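Long-range contact in 2-hydroxy-3-oxopropionate reductase (Polaromonas sp. JS666, PDB 4DLL), which probably catalyses the NAD(P)H-dependent, reversible reduction of 2-hydroxy-3-oxopropionate (tartronate semialdehyde) to glycerate: residues Gly117-Asp122 with Phe173-Pro178. Sequence-based numbering, arbitrary orientation.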
ATOM      1  N   GLY A 117     -25.201  11.982 -30.716  1.00 42.38           N
ATOM      2  CA  GLY A 117     -24.125  10.965 -30.815  1.00 40.63           C
ATOM      3  C   GLY A 117     -22.833  11.263 -30.032  1.00 38.72           C
ATOM      4  O   GLY A 117     -21.960  10.423 -29.932  1.00 38.67           O
ATOM      5  N   SER A 118     -22.704  12.455 -29.480  1.00 36.96           N
ATOM      6  CA  SER A 118     -21.469  12.832 -28.851  1.00 36.46           C
ATOM      7  C   SER A 118     -21.400  12.160 -27.466  1.00 36.16           C
ATOM      8  O   SER A 118     -22.426  11.747 -26.911  1.00 36.71           O
ATOM      9  CB  SER A 118     -21.388  14.373 -28.727  1.00 35.56           C
ATOM     10  OG  SER A 118     -22.453  14.866 -27.906  1.00 33.60           O
ATOM     11  N   LEU A 119     -20.216  12.140 -26.889  1.00 35.29           N
ATOM     12  CA  LEU A 119     -19.992  11.533 -25.591  1.00 35.40           C
ATOM     13  C   LEU A 119     -19.392  12.558 -24.631  1.00 33.93           C
ATOM     14  O   LEU A 119     -18.555  13.349 -25.036  1.00 32.96           O
ATOM     15  CB  LEU A 119     -18.989  10.366 -25.710  1.00 35.74           C
ATOM     16  CG  LEU A 119     -19.575   8.952 -25.749  1.00 40.07           C
ATOM     17  CD1 LEU A 119     -20.185   8.658 -27.154  1.00 43.85           C
ATOM     18  CD2 LEU A 119     -18.568   7.890 -25.340  1.00 39.38           C
ATOM     19  N   PHE A 120     -19.805  12.483 -23.365  1.00 32.14           N
ATOM     20  CA  PHE A 120     -19.270  13.294 -22.316  1.00 31.56           C
ATOM     21  C   PHE A 120     -18.533  12.408 -21.321  1.00 31.91           C
ATOM     22  O   PHE A 120     -19.110  11.508 -20.786  1.00 32.66           O
ATOM     23  CB  PHE A 120     -20.387  14.061 -21.636  1.00 31.19           C
ATOM     24  CG  PHE A 120     -19.945  14.935 -20.489  1.00 30.23           C
ATOM     25  CD1 PHE A 120     -19.919  14.432 -19.189  1.00 31.94           C
ATOM     26  CD2 PHE A 120     -19.660  16.271 -20.687  1.00 33.54           C
ATOM     27  CE1 PHE A 120     -19.560  15.229 -18.073  1.00 28.47           C
ATOM     28  CE2 PHE A 120     -19.291  17.102 -19.598  1.00 35.35           C
ATOM     29  CZ  PHE A 120     -19.240  16.568 -18.277  1.00 31.54           C
ATOM     30  N   LEU A 121     -17.248  12.685 -21.117  1.00 32.09           N
ATOM     31  CA  LEU A 121     -16.365  11.932 -20.229  1.00 33.57           C
ATOM     32  C   LEU A 121     -16.133  12.791 -19.021  1.00 33.72           C
ATOM     33  O   LEU A 121     -15.498  13.843 -19.144  1.00 34.90           O
ATOM     34  CB  LEU A 121     -15.020  11.638 -20.917  1.00 32.06           C
ATOM     35  CG  LEU A 121     -14.845  10.239 -21.541  1.00 35.79           C
ATOM     36  CD1 LEU A 121     -16.007   9.800 -22.372  1.00 38.59           C
ATOM     37  CD2 LEU A 121     -13.575  10.119 -22.351  1.00 35.00           C
ATOM     38  N   ASP A 122     -16.648  12.369 -17.866  1.00 35.02           N
ATOM     39  CA  ASP A 122     -16.345  13.071 -16.632  1.00 36.81           C
ATOM     40  C   ASP A 122     -15.205  12.438 -15.863  1.00 36.80           C
ATOM     41  O   ASP A 122     -15.304  11.313 -15.381  1.00 35.12           O
ATOM     42  CB  ASP A 122     -17.564  13.303 -15.734  1.00 37.10           C
ATOM     43  CG  ASP A 122     -17.334  14.493 -14.782  1.00 43.58           C
ATOM     44  OD1 ASP A 122     -16.130  14.814 -14.511  1.00 46.64           O
ATOM     45  OD2 ASP A 122     -18.330  15.138 -14.340  1.00 48.93           O
ATOM     46  N   PHE A 173     -18.424   2.847 -23.622  1.00 32.46           N
ATOM     47  CA  PHE A 173     -17.072   2.613 -23.202  1.00 30.61           C
ATOM     48  C   PHE A 173     -16.233   2.159 -24.386  1.00 30.94           C
ATOM     49  O   PHE A 173     -15.107   2.624 -24.519  1.00 29.04           O
ATOM     50  CB  PHE A 173     -17.005   1.573 -22.060  1.00 31.19           C
ATOM     51  CG  PHE A 173     -15.602   1.152 -21.700  1.00 28.63           C
ATOM     52  CD1 PHE A 173     -14.819   1.960 -20.837  1.00 25.14           C
ATOM     53  CD2 PHE A 173     -15.060  -0.040 -22.224  1.00 26.93           C
ATOM     54  CE1 PHE A 173     -13.530   1.615 -20.475  1.00 24.06           C
ATOM     55  CE2 PHE A 173     -13.734  -0.425 -21.893  1.00 24.94           C
ATOM     56  CZ  PHE A 173     -12.957   0.392 -21.010  1.00 26.63           C
ATOM     57  N   GLU A 174     -16.751   1.260 -25.237  1.00 30.88           N
ATOM     58  CA  GLU A 174     -15.968   0.944 -26.448  1.00 32.56           C
ATOM     59  C   GLU A 174     -15.800   2.169 -27.345  1.00 31.11           C
ATOM     60  O   GLU A 174     -14.731   2.444 -27.856  1.00 30.69           O
ATOM     61  CB  GLU A 174     -16.566  -0.235 -27.216  1.00 32.78           C
ATOM     62  CG  GLU A 174     -16.543  -1.477 -26.380  1.00 39.36           C
ATOM     63  CD  GLU A 174     -15.129  -1.980 -26.203  1.00 47.00           C
ATOM     64  OE1 GLU A 174     -14.441  -2.097 -27.249  1.00 51.14           O
ATOM     65  OE2 GLU A 174     -14.692  -2.249 -25.038  1.00 48.40           O
ATOM     66  N   ARG A 175     -16.850   2.939 -27.526  1.00 31.23           N
ATOM     67  CA  ARG A 175     -16.662   4.168 -28.269  1.00 32.90           C
ATOM     68  C   ARG A 175     -15.507   5.002 -27.715  1.00 32.37           C
ATOM     69  O   ARG A 175     -14.780   5.646 -28.483  1.00 33.68           O
ATOM     70  CB  ARG A 175     -17.948   4.975 -28.337  1.00 33.72           C
ATOM     71  CG  ARG A 175     -18.901   4.428 -29.359  1.00 38.67           C
ATOM     72  CD  ARG A 175     -20.230   5.171 -29.445  1.00 45.63           C
ATOM     73  NE  ARG A 175     -20.755   4.968 -30.797  1.00 56.15           N
ATOM     74  CZ  ARG A 175     -20.601   5.828 -31.815  1.00 60.07           C
ATOM     75  NH1 ARG A 175     -19.960   6.983 -31.621  1.00 62.15           N
ATOM     76  NH2 ARG A 175     -21.102   5.549 -33.026  1.00 60.51           N
ATOM     77  N   SER A 176     -15.290   4.920 -26.405  1.00 30.62           N
ATOM     78  CA  SER A 176     -14.340   5.763 -25.707  1.00 30.74           C
ATOM     79  C   SER A 176     -12.960   5.286 -25.757  1.00 29.30           C
ATOM     80  O   SER A 176     -12.039   6.049 -25.426  1.00 28.38           O
ATOM     81  CB  SER A 176     -14.663   5.749 -24.204  1.00 31.29           C
ATOM     82  OG  SER A 176     -15.778   6.564 -23.989  1.00 38.27           O
ATOM     83  N   LEU A 177     -12.823   3.979 -25.971  1.00 28.45           N
ATOM     84  CA  LEU A 177     -11.628   3.319 -25.540  1.00 28.39           C
ATOM     85  C   LEU A 177     -10.397   3.859 -26.270  1.00 28.86           C
ATOM     86  O   LEU A 177      -9.358   4.077 -25.616  1.00 27.92           O
ATOM     87  CB  LEU A 177     -11.758   1.765 -25.609  1.00 29.12           C
ATOM     88  CG  LEU A 177     -10.634   0.894 -24.995  1.00 28.62           C
ATOM     89  CD1 LEU A 177     -10.309   1.281 -23.567  1.00 24.21           C
ATOM     90  CD2 LEU A 177     -10.916  -0.657 -25.036  1.00 22.25           C
ATOM     91  N   PRO A 178     -10.504   4.114 -27.617  1.00 29.03           N
ATOM     92  CA  PRO A 178      -9.321   4.636 -28.312  1.00 28.17           C
ATOM     93  C   PRO A 178      -8.850   5.958 -27.681  1.00 27.78           C
ATOM     94  O   PRO A 178      -7.633   6.189 -27.553  1.00 27.00           O
ATOM     95  CB  PRO A 178      -9.814   4.848 -29.768  1.00 28.52           C
ATOM     96  CG  PRO A 178     -10.839   3.778 -29.951  1.00 30.02           C
ATOM     97  CD  PRO A 178     -11.583   3.793 -28.567  1.00 29.25           C
TER
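L119 and L121, two residues apart on strand 119-122, both turn toward helix 170-183 and end on the same atom, the hydroxyl oxygen of S176. CD2 of L119 lies 3.4 Å from S176 OG, and CD1 of L121 reaches that oxygen at 3.6 Å, so each leucine offers one methyl to it. Neither approach is polar: OG instead hydrogen-bonds to the carbonyl of D172, one turn back. With S176 chi1 at -76°, OG stands opposite the carbonyl carbon across the CA-CB bond, a setting that suits its return to the helix backbone. The buried hydroxyl thus has a partner of its own and can lie against aliphatic carbon.

The contact lies on one face of what is, by family, an NAD-binding domain of Rossmann type, in which helices pack on a largely parallel sheet. Strand 119-122 runs between strands 90-93 and 144-151, hydrogen-bonded to both, and the axis of residues 173-178 passes 10.1 Å from that of the strand, their directions 72° apart. L146 of strand 144-151 touches both L119 and S176, while L179 and L180, farther along the helix, pack on L121.

From CB, R175 leads from the helix toward the strand and outward to the solvent-exposed side. Its chain is extended from CG to NE and crosses the side chain of L119 at about a right angle. R175 CB lies 4.2 Å from L119 CD2; CG turns past, and CD comes 4.2 Å from L119 CD1, so both methyls of the leucine rest loosely on the aliphatic part of the arginine. Beyond CD the guanidinium passes near the loop before the strand, where NH1 stands 4.3 Å from G117 O, too far for a hydrogen bond. R175 also touches Y30.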